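PDB 3VOC: Beta/alpha-amylase from Paenibacillus polymyxa, which hydrolyses alpha-1,4-glucosidic linkages in starch, releasing maltose from non-reducing chain ends, this chain being the beta-amylase catalytic domain of a longer precursor. Local coordinates for residues A[182-187]-A[247-252]; A[108-113]-A[121-126]; A[210-215]-A[239-244]. All blocks are in the same frame, centred on the assembly; numbering follows the deposited sequence. Where two conformers were deposited one is given.

Contact 1: A[182-187]-A[247-252]; sequences KFQAYT and SWYQSV
Tyr249 reaches from helix 240-268 into the loop 182-187 and meets three consecutive residues there. CG lies anti to the backbone N (chi1 -169°), which sends the ring away from the helix and carries its hydroxyl to the loop backbone. OH accepts from Gln184 N at 2.9 Å, in a bent bond with an N-H...O angle of 133°, and it also bonds Ala299 O, where the carbonyl can only accept. A tyrosine suits this place because one hydroxyl serves both partners at the end of a ring whose carbons also pack against the loop. Phe183 makes a T-shaped pair with it, turning its edge to the Tyr249 face, with CD2 of Phe183 3.6 Å from CE2 of Tyr249. Small Ala185 packs its CB against two aromatic residues, 3.9 Å from Trp248 CZ3, at the indole edge, and 4.0 Å from Tyr249 CE1. Tyr166 stacks on Tyr249 as well. Gln184, also buried, folds back along the loop, its NE2 donating to Lys182 O at 3.0 Å.

The other side is looser and partly open to solvent. Lys182 and Tyr186 start away from the helix, and their polar ends bond Ser114 OG and Pro225 O.

Aromatic packing thus fixes an irregular loop to the helix, while the shared hydroxyl gives the buried amide of Gln184 a partner, which probably spares the cost of burying it unbonded.

Contact 2: A[108-113]-A[121-126]; sequences MQFKDE and ALSPLW
A small beta hairpin, strands 110-111 and 117-118, leaves the end of helix 105-108 and returns to helix 127-144; this contact closes its base, where Met108 and Phe110 meet the loop 121-126. The backbones are joined by Ser123 N, which donates to Met108 O at 2.9 Å. The same oxygen receives a water that also donates to Ala121 O, so two donors satisfy a carbonyl left at a helix end.

Ser123 is suited to its corner because a short hydroxyl can turn back on its own chain. With chi1 at 175°, OG points opposite its own N and accepts from Leu125 N at 3.0 Å, making an ST turn inside the type I turn from Ser123 to Trp126. A second water spans Ser123 OG and Gln109 O.

Phe110 packs beside this corner. Ser123 CB lies over one face of the ring, near the rim, while Ala121 O approaches the edge close to the ring plane, 3.3 Å from CE2. Pro124 CD packs 3.8 Å from CZ of Phe110, and Pro124 also touches Val252 and His256 of helix 240-268. Met108 has two conformers; in the one described, it lies alongside Trp126, with CG over the five-membered ring, 3.9 Å from its centroid, and SD above the six-membered ring at 4.7 Å, a Met-aromatic contact that may differ in the other. Trp126 in turn touches Gln132, a calcium ligand, and Ala121 neighbours His81, which probably binds substrate.

Apolar and aromatic surfaces thus pack on one another while waters and a serine hydroxyl satisfy polar backbone atoms, consistent with an ordered loop lying near the calcium site and near His81.

Contact 3: A[210-215]-A[239-244]; sequences AAWGTK and SAYGKD
Trp212, at the end of helix 205-212, lays its indole against the start of helix 240-268, where Ala240, Tyr241 and Asp244 receive it. At the indole edge, NE1 donates to OD2 of Asp244 at 2.7 Å in a nearly straight bond (166°). The oxygen lies close to the ring plane and uses its anti lone pair, the one directed away from OD1. Tyr241 occupies one face along its length: its CA stands over the five-membered ring, 3.6 Å from the centroid, in a CH-pi contact, and its ring then turns an edge to the six-membered ring, with planes at 81° and CD1 3.6 Å from CZ3 of Trp212. With chi1 at 156°, Tyr241 swings its ring away from its own N and over the benzene half. Ala240, with only a methyl, permits close approach: its CB is 3.3 Å from Ala211 O. A water accepts from Tyr241 N and donates to Trp212 O, joining the two helix ends.

Further out, Asp244 is held in position by Tyr202 OH on OD2 and by a salt bridge from Lys201 to OD1; the positive Lys201 and the nearby donors probably favour its ionised form. The hydroxyl of Tyr241 bonds Asn223 O, and Met198 of helix 188-202 touches both Trp212 and Asp244. The helix start is itself fixed by Ser239, whose OG accepts from Gly242 N at 2.8 Å. Gly213, with its positive phi, lets the chain turn away directly after Trp212.

This is a helix C-terminal end packed on a helix start N-capped by Ser239, at the surface of a (beta/alpha)8 barrel, within the long connection between barrel strands 153-156 and 275-279.

All three contacts lie in the family 14 TIM barrel, in the connections between barrel strands, including helix 240-268, rather than in the eight-stranded sheet. Contact 2 comes first along the chain, between strands 73-79 and 153-156; contact 1 opens after strand 153-156 and encloses contact 3. Contacts 1 and 3 both use helix 240-268, their centres about 16 Å apart. Contacts 1 and 2 have centres about 9 Å apart and touch directly, through the probable hydrogen bonds of Phe183 N to Glu113 OE2 and of Tyr186 N to Lys111 O. Contacts 2 and 3, about 25 Å between centres, do not touch. The helix therefore connects an outer surface contact to the inner loops.

Contact 1: A[182-187]-A[247-252]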
loop_
_atom_site.group_PDB
_atom_site.type_symbol
_atom_site.label_atom_id
_atom_site.label_comp_id
_atom_site.label_asym_id
_atom_site.label_seq_id
_atom_site.Cartn_x
_atom_site.Cartn_y
_atom_site.Cartn_z
ATOM N N LYS A 182 -6.060 -13.557 -7.545
ATOM C CA LYS A 182 -7.454 -13.980 -7.353
ATOM C C LYS A 182 -8.232 -12.922 -6.575
ATOM O O LYS A 182 -7.643 -12.202 -5.753
ATOM C CB LYS A 182 -7.521 -15.324 -6.604
ATOM C CG LYS A 182 -7.011 -16.503 -7.420
ATOM C CD LYS A 182 -6.954 -17.797 -6.635
ATOM C CE LYS A 182 -6.343 -18.926 -7.495
ATOM N NZ LYS A 182 -6.283 -20.206 -6.711
ATOM N N PHE A 183 -9.542 -12.833 -6.845
ATOM C CA PHE A 183 -10.461 -12.042 -6.013
ATOM C C PHE A 183 -10.444 -12.548 -4.564
ATOM O O PHE A 183 -10.227 -13.729 -4.321
ATOM C CB PHE A 183 -11.896 -12.071 -6.578
ATOM C CG PHE A 183 -12.057 -11.325 -7.879
ATOM C CD1 PHE A 183 -12.477 -11.987 -9.023
ATOM C CD2 PHE A 183 -11.815 -9.961 -7.956
ATOM C CE1 PHE A 183 -12.623 -11.308 -10.231
ATOM C CE2 PHE A 183 -11.964 -9.263 -9.173
ATOM C CZ PHE A 183 -12.374 -9.939 -10.307
ATOM N N GLN A 184 -10.691 -11.644 -3.617
ATOM C CA GLN A 184 -10.452 -11.891 -2.194
ATOM C C GLN A 184 -11.692 -11.582 -1.361
ATOM O O GLN A 184 -11.607 -10.987 -0.270
ATOM C CB GLN A 184 -9.268 -11.030 -1.727
ATOM C CG GLN A 184 -7.951 -11.324 -2.463
ATOM C CD GLN A 184 -7.421 -12.718 -2.146
ATOM O OE1 GLN A 184 -7.508 -13.170 -1.008
ATOM N NE2 GLN A 184 -6.864 -13.403 -3.155
ATOM N N ALA A 185 -12.855 -11.978 -1.883
ATOM C CA ALA A 185 -14.124 -11.652 -1.256
ATOM C C ALA A 185 -14.908 -12.910 -0.911
ATOM O O ALA A 185 -16.141 -12.918 -1.005
ATOM C CB ALA A 185 -14.955 -10.733 -2.184
ATOM N N TYR A 186 -14.197 -13.961 -0.482
ATOM C CA TYR A 186 -14.835 -15.276 -0.296
ATOM C C TYR A 186 -15.079 -15.704 1.130
ATOM O O TYR A 186 -15.644 -16.780 1.372
ATOM C CB TYR A 186 -14.162 -16.363 -1.152
ATOM C CG TYR A 186 -14.243 -15.961 -2.603
ATOM C CD1 TYR A 186 -15.293 -16.403 -3.425
ATOM C CD2 TYR A 186 -13.332 -15.060 -3.134
ATOM C CE1 TYR A 186 -15.386 -15.976 -4.768
ATOM C CE2 TYR A 186 -13.415 -14.632 -4.449
ATOM C CZ TYR A 186 -14.445 -15.089 -5.265
ATOM O OH TYR A 186 -14.497 -14.659 -6.582
ATOM N N THR A 187 -14.703 -14.854 2.087
ATOM C CA THR A 187 -15.159 -15.076 3.463
ATOM C C THR A 187 -16.678 -14.942 3.491
ATOM O O THR A 187 -17.273 -14.280 2.624
ATOM C CB THR A 187 -14.562 -14.076 4.473
ATOM O OG1 THR A 187 -14.771 -12.734 4.008
ATOM C CG2 THR A 187 -13.062 -14.333 4.668
ATOM N N SER A 247 -17.360 -2.601 -8.556
ATOM C CA SER A 247 -17.562 -1.318 -7.872
ATOM C C SER A 247 -17.631 -1.503 -6.358
ATOM O O SER A 247 -17.009 -0.740 -5.596
ATOM C CB SER A 247 -18.821 -0.611 -8.386
ATOM O OG SER A 247 -18.973 0.644 -7.752
ATOM N N TRP A 248 -18.384 -2.516 -5.918
ATOM C CA TRP A 248 -18.483 -2.810 -4.488
ATOM C C TRP A 248 -17.120 -3.232 -3.910
ATOM O O TRP A 248 -16.716 -2.799 -2.831
ATOM C CB TRP A 248 -19.528 -3.909 -4.205
ATOM C CG TRP A 248 -19.372 -4.447 -2.796
ATOM C CD1 TRP A 248 -19.844 -3.873 -1.639
ATOM C CD2 TRP A 248 -18.658 -5.627 -2.399
ATOM N NE1 TRP A 248 -19.477 -4.636 -0.551
ATOM C CE2 TRP A 248 -18.755 -5.720 -0.990
ATOM C CE3 TRP A 248 -17.949 -6.621 -3.102
ATOM C CZ2 TRP A 248 -18.164 -6.759 -0.264
ATOM C CZ3 TRP A 248 -17.361 -7.653 -2.382
ATOM C CH2 TRP A 248 -17.488 -7.723 -0.971
ATOM N N TYR A 249 -16.434 -4.095 -4.646
ATOM C CA TYR A 249 -15.138 -4.638 -4.246
ATOM C C TYR A 249 -14.168 -3.475 -3.988
ATOM O O TYR A 249 -13.505 -3.422 -2.940
ATOM C CB TYR A 249 -14.651 -5.538 -5.372
ATOM C CG TYR A 249 -13.454 -6.419 -5.088
ATOM C CD1 TYR A 249 -13.450 -7.332 -4.021
ATOM C CD2 TYR A 249 -12.336 -6.376 -5.931
ATOM C CE1 TYR A 249 -12.341 -8.181 -3.812
ATOM C CE2 TYR A 249 -11.234 -7.202 -5.722
ATOM C CZ TYR A 249 -11.239 -8.099 -4.665
ATOM O OH TYR A 249 -10.121 -8.896 -4.464
ATOM N N GLN A 250 -14.132 -2.525 -4.922
ATOM C CA GLN A 250 -13.338 -1.303 -4.751
ATOM C C GLN A 250 -13.849 -0.429 -3.604
ATOM O O GLN A 250 -13.033 0.098 -2.828
ATOM C CB GLN A 250 -13.243 -0.489 -6.049
ATOM C CG GLN A 250 -12.422 0.810 -5.865
ATOM C CD GLN A 250 -12.082 1.509 -7.164
ATOM O OE1 GLN A 250 -11.648 0.877 -8.128
ATOM N NE2 GLN A 250 -12.263 2.835 -7.191
ATOM N N SER A 251 -15.178 -0.289 -3.478
ATOM C CA SER A 251 -15.771 0.558 -2.411
ATOM C C SER A 251 -15.349 0.171 -0.981
ATOM O O SER A 251 -15.225 1.044 -0.101
ATOM C CB SER A 251 -17.310 0.632 -2.515
ATOM O OG SER A 251 -17.921 -0.542 -1.980
ATOM N N VAL A 252 -15.132 -1.127 -0.752
ATOM C CA VAL A 252 -14.611 -1.628 0.522
ATOM C C VAL A 252 -13.239 -1.007 0.861
ATOM O O VAL A 252 -13.026 -0.534 1.989
ATOM C CB VAL A 252 -14.564 -3.183 0.550
ATOM C CG1 VAL A 252 -13.834 -3.708 1.785
ATOM C CG2 VAL A 252 -15.984 -3.762 0.506
#

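Contact 2: A[108-113]-A[121-126]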
loop_
_atom_site.group_PDB
_atom_site.type_symbol
_atom_site.label_atom_id
_atom_site.label_comp_id
_atom_site.label_asym_id
_atom_site.label_seq_id
_atom_site.Cartn_x
_atom_site.Cartn_y
_atom_site.Cartn_z
ATOM N N MET A 108 -12.170 -11.132 10.069
ATOM C CA MET A 108 -10.872 -10.443 10.134
ATOM C C MET A 108 -9.958 -10.717 8.960
ATOM O O MET A 108 -9.002 -9.976 8.728
ATOM C CB MET A 108 -10.128 -10.853 11.397
ATOM C CG MET A 108 -10.872 -10.530 12.671
ATOM S SD MET A 108 -10.081 -11.375 14.047
ATOM C CE MET A 108 -8.411 -10.703 13.930
ATOM N N GLN A 109 -10.228 -11.790 8.233
ATOM C CA GLN A 109 -9.309 -12.180 7.186
ATOM C C GLN A 109 -9.872 -12.020 5.788
ATOM O O GLN A 109 -10.989 -11.508 5.606
ATOM C CB GLN A 109 -8.815 -13.610 7.439
ATOM C CG GLN A 109 -8.008 -13.727 8.753
ATOM C CD GLN A 109 -7.562 -15.143 9.051
ATOM O OE1 GLN A 109 -8.085 -16.108 8.482
ATOM N NE2 GLN A 109 -6.584 -15.276 9.957
ATOM N N PHE A 110 -9.079 -12.460 4.814
ATOM C CA PHE A 110 -9.472 -12.498 3.408
ATOM C C PHE A 110 -9.454 -13.942 2.966
ATOM O O PHE A 110 -8.623 -14.717 3.417
ATOM C CB PHE A 110 -8.487 -11.708 2.549
ATOM C CG PHE A 110 -8.394 -10.239 2.902
ATOM C CD1 PHE A 110 -9.222 -9.304 2.280
ATOM C CD2 PHE A 110 -7.446 -9.789 3.827
ATOM C CE1 PHE A 110 -9.127 -7.940 2.597
ATOM C CE2 PHE A 110 -7.334 -8.429 4.150
ATOM C CZ PHE A 110 -8.172 -7.500 3.524
ATOM N N LYS A 111 -10.376 -14.314 2.087
ATOM C CA LYS A 111 -10.352 -15.640 1.509
ATOM C C LYS A 111 -10.468 -15.499 -0.004
ATOM O O LYS A 111 -11.249 -14.687 -0.498
ATOM C CB LYS A 111 -11.492 -16.467 2.111
ATOM C CG LYS A 111 -11.487 -17.937 1.781
ATOM C CD LYS A 111 -12.338 -18.750 2.782
ATOM C CE LYS A 111 -11.643 -18.928 4.130
ATOM N NZ LYS A 111 -12.254 -20.014 4.960
ATOM N N ASP A 112 -9.674 -16.271 -0.729
ATOM C CA ASP A 112 -9.652 -16.178 -2.178
ATOM C C ASP A 112 -10.639 -17.105 -2.887
ATOM O O ASP A 112 -11.403 -17.807 -2.241
ATOM C CB ASP A 112 -8.217 -16.310 -2.725
ATOM C CG ASP A 112 -7.683 -17.745 -2.749
ATOM O OD1 ASP A 112 -8.421 -18.726 -2.525
ATOM O OD2 ASP A 112 -6.482 -17.881 -3.041
ATOM N N GLU A 113 -10.611 -17.072 -4.224
ATOM C CA GLU A 113 -11.507 -17.860 -5.073
ATOM C C GLU A 113 -11.458 -19.362 -4.795
ATOM O O GLU A 113 -12.439 -20.060 -5.044
ATOM C CB GLU A 113 -11.188 -17.606 -6.552
ATOM C CG GLU A 113 -11.367 -16.141 -6.983
ATOM C CD GLU A 113 -10.928 -15.907 -8.410
ATOM O OE1 GLU A 113 -10.925 -16.870 -9.219
ATOM O OE2 GLU A 113 -10.603 -14.759 -8.728
ATOM N N ALA A 121 -3.189 -8.477 6.469
ATOM C CA ALA A 121 -3.680 -7.289 7.162
ATOM C C ALA A 121 -5.102 -7.591 7.583
ATOM O O ALA A 121 -5.728 -8.511 7.034
ATOM C CB ALA A 121 -3.633 -6.065 6.237
ATOM N N LEU A 122 -5.617 -6.824 8.546
ATOM C CA LEU A 122 -7.013 -6.979 8.961
ATOM C C LEU A 122 -7.939 -6.582 7.835
ATOM O O LEU A 122 -7.657 -5.628 7.113
ATOM C CB LEU A 122 -7.317 -6.109 10.184
ATOM C CG LEU A 122 -6.557 -6.437 11.468
ATOM C CD1 LEU A 122 -6.955 -5.441 12.548
ATOM C CD2 LEU A 122 -6.896 -7.861 11.900
ATOM N N SER A 123 -9.040 -7.311 7.674
ATOM C CA SER A 123 -10.038 -6.922 6.685
ATOM C C SER A 123 -10.682 -5.609 7.093
ATOM O O SER A 123 -11.022 -5.443 8.267
ATOM C CB SER A 123 -11.142 -7.983 6.588
ATOM O OG SER A 123 -12.170 -7.555 5.705
ATOM N N PRO A 124 -10.913 -4.699 6.124
ATOM C CA PRO A 124 -11.705 -3.492 6.378
ATOM C C PRO A 124 -13.114 -3.824 6.852
ATOM O O PRO A 124 -13.771 -2.986 7.462
ATOM C CB PRO A 124 -11.794 -2.828 5.009
ATOM C CG PRO A 124 -10.639 -3.324 4.256
ATOM C CD PRO A 124 -10.425 -4.747 4.737
ATOM N N LEU A 125 -13.564 -5.042 6.578
ATOM C CA LEU A 125 -14.915 -5.446 6.966
ATOM C C LEU A 125 -15.065 -5.763 8.446
ATOM O O LEU A 125 -16.188 -5.882 8.929
ATOM C CB LEU A 125 -15.389 -6.647 6.139
ATOM C CG LEU A 125 -15.402 -6.446 4.617
ATOM C CD1 LEU A 125 -15.781 -7.767 3.960
ATOM C CD2 LEU A 125 -16.330 -5.326 4.181
ATOM N N TRP A 126 -13.959 -5.944 9.162
ATOM C CA TRP A 126 -14.059 -6.222 10.597
ATOM C C TRP A 126 -14.416 -4.947 11.342
ATOM O O TRP A 126 -13.779 -3.901 11.155
ATOM C CB TRP A 126 -12.774 -6.840 11.158
ATOM C CG TRP A 126 -12.871 -7.177 12.614
ATOM C CD1 TRP A 126 -13.932 -7.783 13.256
ATOM C CD2 TRP A 126 -11.876 -6.953 13.618
ATOM N NE1 TRP A 126 -13.655 -7.930 14.596
ATOM C CE2 TRP A 126 -12.396 -7.441 14.844
ATOM C CE3 TRP A 126 -10.586 -6.403 13.599
ATOM C CZ2 TRP A 126 -11.679 -7.375 16.042
ATOM C CZ3 TRP A 126 -9.866 -6.340 14.796
ATOM C CH2 TRP A 126 -10.418 -6.822 16.001
HETATM O O HOH W 1 -6.284 -10.694 8.880
HETATM O O HOH W 2 -12.404 -9.674 4.114
#

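Contact 3: A[210-215]-A[239-244]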
loop_
_atom_site.group_PDB
_atom_site.type_symbol
_atom_site.label_atom_id
_atom_site.label_comp_id
_atom_site.label_asym_id
_atom_site.label_seq_id
_atom_site.Cartn_x
_atom_site.Cartn_y
_atom_site.Cartn_z
ATOM N N ALA A 210 -33.864 -7.691 -11.318
ATOM C CA ALA A 210 -34.263 -6.708 -12.342
ATOM C C ALA A 210 -33.049 -5.980 -12.924
ATOM O O ALA A 210 -32.967 -5.744 -14.131
ATOM C CB ALA A 210 -35.269 -5.697 -11.765
ATOM N N ALA A 211 -32.094 -5.645 -12.055
ATOM C CA ALA A 211 -30.899 -4.911 -12.474
ATOM C C ALA A 211 -29.889 -5.796 -13.182
ATOM O O ALA A 211 -29.164 -5.321 -14.079
ATOM C CB ALA A 211 -30.239 -4.252 -11.276
ATOM N N TRP A 212 -29.807 -7.061 -12.772
ATOM C CA TRP A 212 -28.760 -7.932 -13.287
ATOM C C TRP A 212 -29.192 -8.900 -14.384
ATOM O O TRP A 212 -28.343 -9.476 -15.048
ATOM C CB TRP A 212 -28.159 -8.764 -12.169
ATOM C CG TRP A 212 -27.332 -8.019 -11.182
ATOM C CD1 TRP A 212 -26.910 -6.715 -11.245
ATOM C CD2 TRP A 212 -26.790 -8.562 -9.981
ATOM N NE1 TRP A 212 -26.142 -6.414 -10.133
ATOM C CE2 TRP A 212 -26.051 -7.531 -9.346
ATOM C CE3 TRP A 212 -26.847 -9.823 -9.381
ATOM C CZ2 TRP A 212 -25.386 -7.724 -8.126
ATOM C CZ3 TRP A 212 -26.201 -10.011 -8.157
ATOM C CH2 TRP A 212 -25.477 -8.966 -7.550
ATOM N N GLY A 213 -30.496 -9.102 -14.542
ATOM C CA GLY A 213 -31.015 -10.077 -15.531
ATOM C C GLY A 213 -30.969 -11.494 -15.000
ATOM O O GLY A 213 -31.075 -12.468 -15.751
ATOM N N THR A 214 -30.827 -11.616 -13.688
ATOM C CA THR A 214 -30.663 -12.906 -13.052
ATOM C C THR A 214 -32.023 -13.448 -12.604
ATOM O O THR A 214 -33.023 -12.731 -12.678
ATOM C CB THR A 214 -29.701 -12.772 -11.858
ATOM O OG1 THR A 214 -30.110 -11.653 -11.071
ATOM C CG2 THR A 214 -28.258 -12.525 -12.361
ATOM N N LYS A 215 -32.046 -14.699 -12.142
ATOM C CA LYS A 215 -33.286 -15.356 -11.711
ATOM C C LYS A 215 -33.151 -15.944 -10.314
ATOM O O LYS A 215 -33.725 -16.996 -10.031
ATOM C CB LYS A 215 -33.703 -16.496 -12.667
ATOM C CG LYS A 215 -33.495 -16.264 -14.150
ATOM C CD LYS A 215 -34.527 -15.336 -14.739
ATOM C CE LYS A 215 -34.485 -15.419 -16.267
ATOM N NZ LYS A 215 -35.204 -14.288 -16.870
ATOM N N SER A 239 -20.962 -7.072 -17.709
ATOM C CA SER A 239 -22.337 -7.239 -17.233
ATOM C C SER A 239 -22.660 -6.250 -16.114
ATOM O O SER A 239 -21.765 -5.764 -15.416
ATOM C CB SER A 239 -22.586 -8.672 -16.744
ATOM O OG SER A 239 -21.857 -8.942 -15.555
ATOM N N ALA A 240 -23.946 -5.969 -15.948
ATOM C CA ALA A 240 -24.406 -5.177 -14.817
ATOM C C ALA A 240 -23.906 -5.826 -13.520
ATOM O O ALA A 240 -23.386 -5.138 -12.641
ATOM C CB ALA A 240 -25.928 -5.036 -14.827
ATOM N N TYR A 241 -24.015 -7.152 -13.432
ATOM C CA TYR A 241 -23.566 -7.861 -12.229
ATOM C C TYR A 241 -22.075 -7.624 -11.972
ATOM O O TYR A 241 -21.666 -7.303 -10.853
ATOM C CB TYR A 241 -23.836 -9.368 -12.342
ATOM C CG TYR A 241 -22.916 -10.183 -11.447
ATOM C CD1 TYR A 241 -23.148 -10.277 -10.067
ATOM C CD2 TYR A 241 -21.811 -10.855 -11.980
ATOM C CE1 TYR A 241 -22.278 -11.011 -9.232
ATOM C CE2 TYR A 241 -20.938 -11.587 -11.155
ATOM C CZ TYR A 241 -21.174 -11.655 -9.792
ATOM O OH TYR A 241 -20.311 -12.395 -9.004
ATOM N N GLY A 242 -21.268 -7.804 -13.012
ATOM C CA GLY A 242 -19.814 -7.674 -12.891
ATOM C C GLY A 242 -19.380 -6.277 -12.487
ATOM O O GLY A 242 -18.457 -6.115 -11.673
ATOM N N LYS A 243 -20.052 -5.267 -13.042
ATOM C CA LYS A 243 -19.791 -3.884 -12.667
ATOM C C LYS A 243 -20.195 -3.613 -11.228
ATOM O O LYS A 243 -19.473 -2.940 -10.515
ATOM C CB LYS A 243 -20.487 -2.889 -13.610
ATOM C CG LYS A 243 -19.869 -2.821 -15.010
ATOM C CD LYS A 243 -20.742 -1.996 -15.971
ATOM C CE LYS A 243 -19.914 -1.437 -17.137
ATOM N NZ LYS A 243 -19.088 -2.485 -17.822
ATOM N N ASP A 244 -21.352 -4.123 -10.811
ATOM C CA ASP A 244 -21.756 -4.017 -9.414
ATOM C C ASP A 244 -20.754 -4.697 -8.477
ATOM O O ASP A 244 -20.429 -4.157 -7.420
ATOM C CB ASP A 244 -23.164 -4.596 -9.188
ATOM C CG ASP A 244 -24.250 -3.541 -9.280
ATOM O OD1 ASP A 244 -24.015 -2.392 -8.850
ATOM O OD2 ASP A 244 -25.358 -3.856 -9.758
HETATM O O HOH W 3 -25.892 -8.625 -15.237
#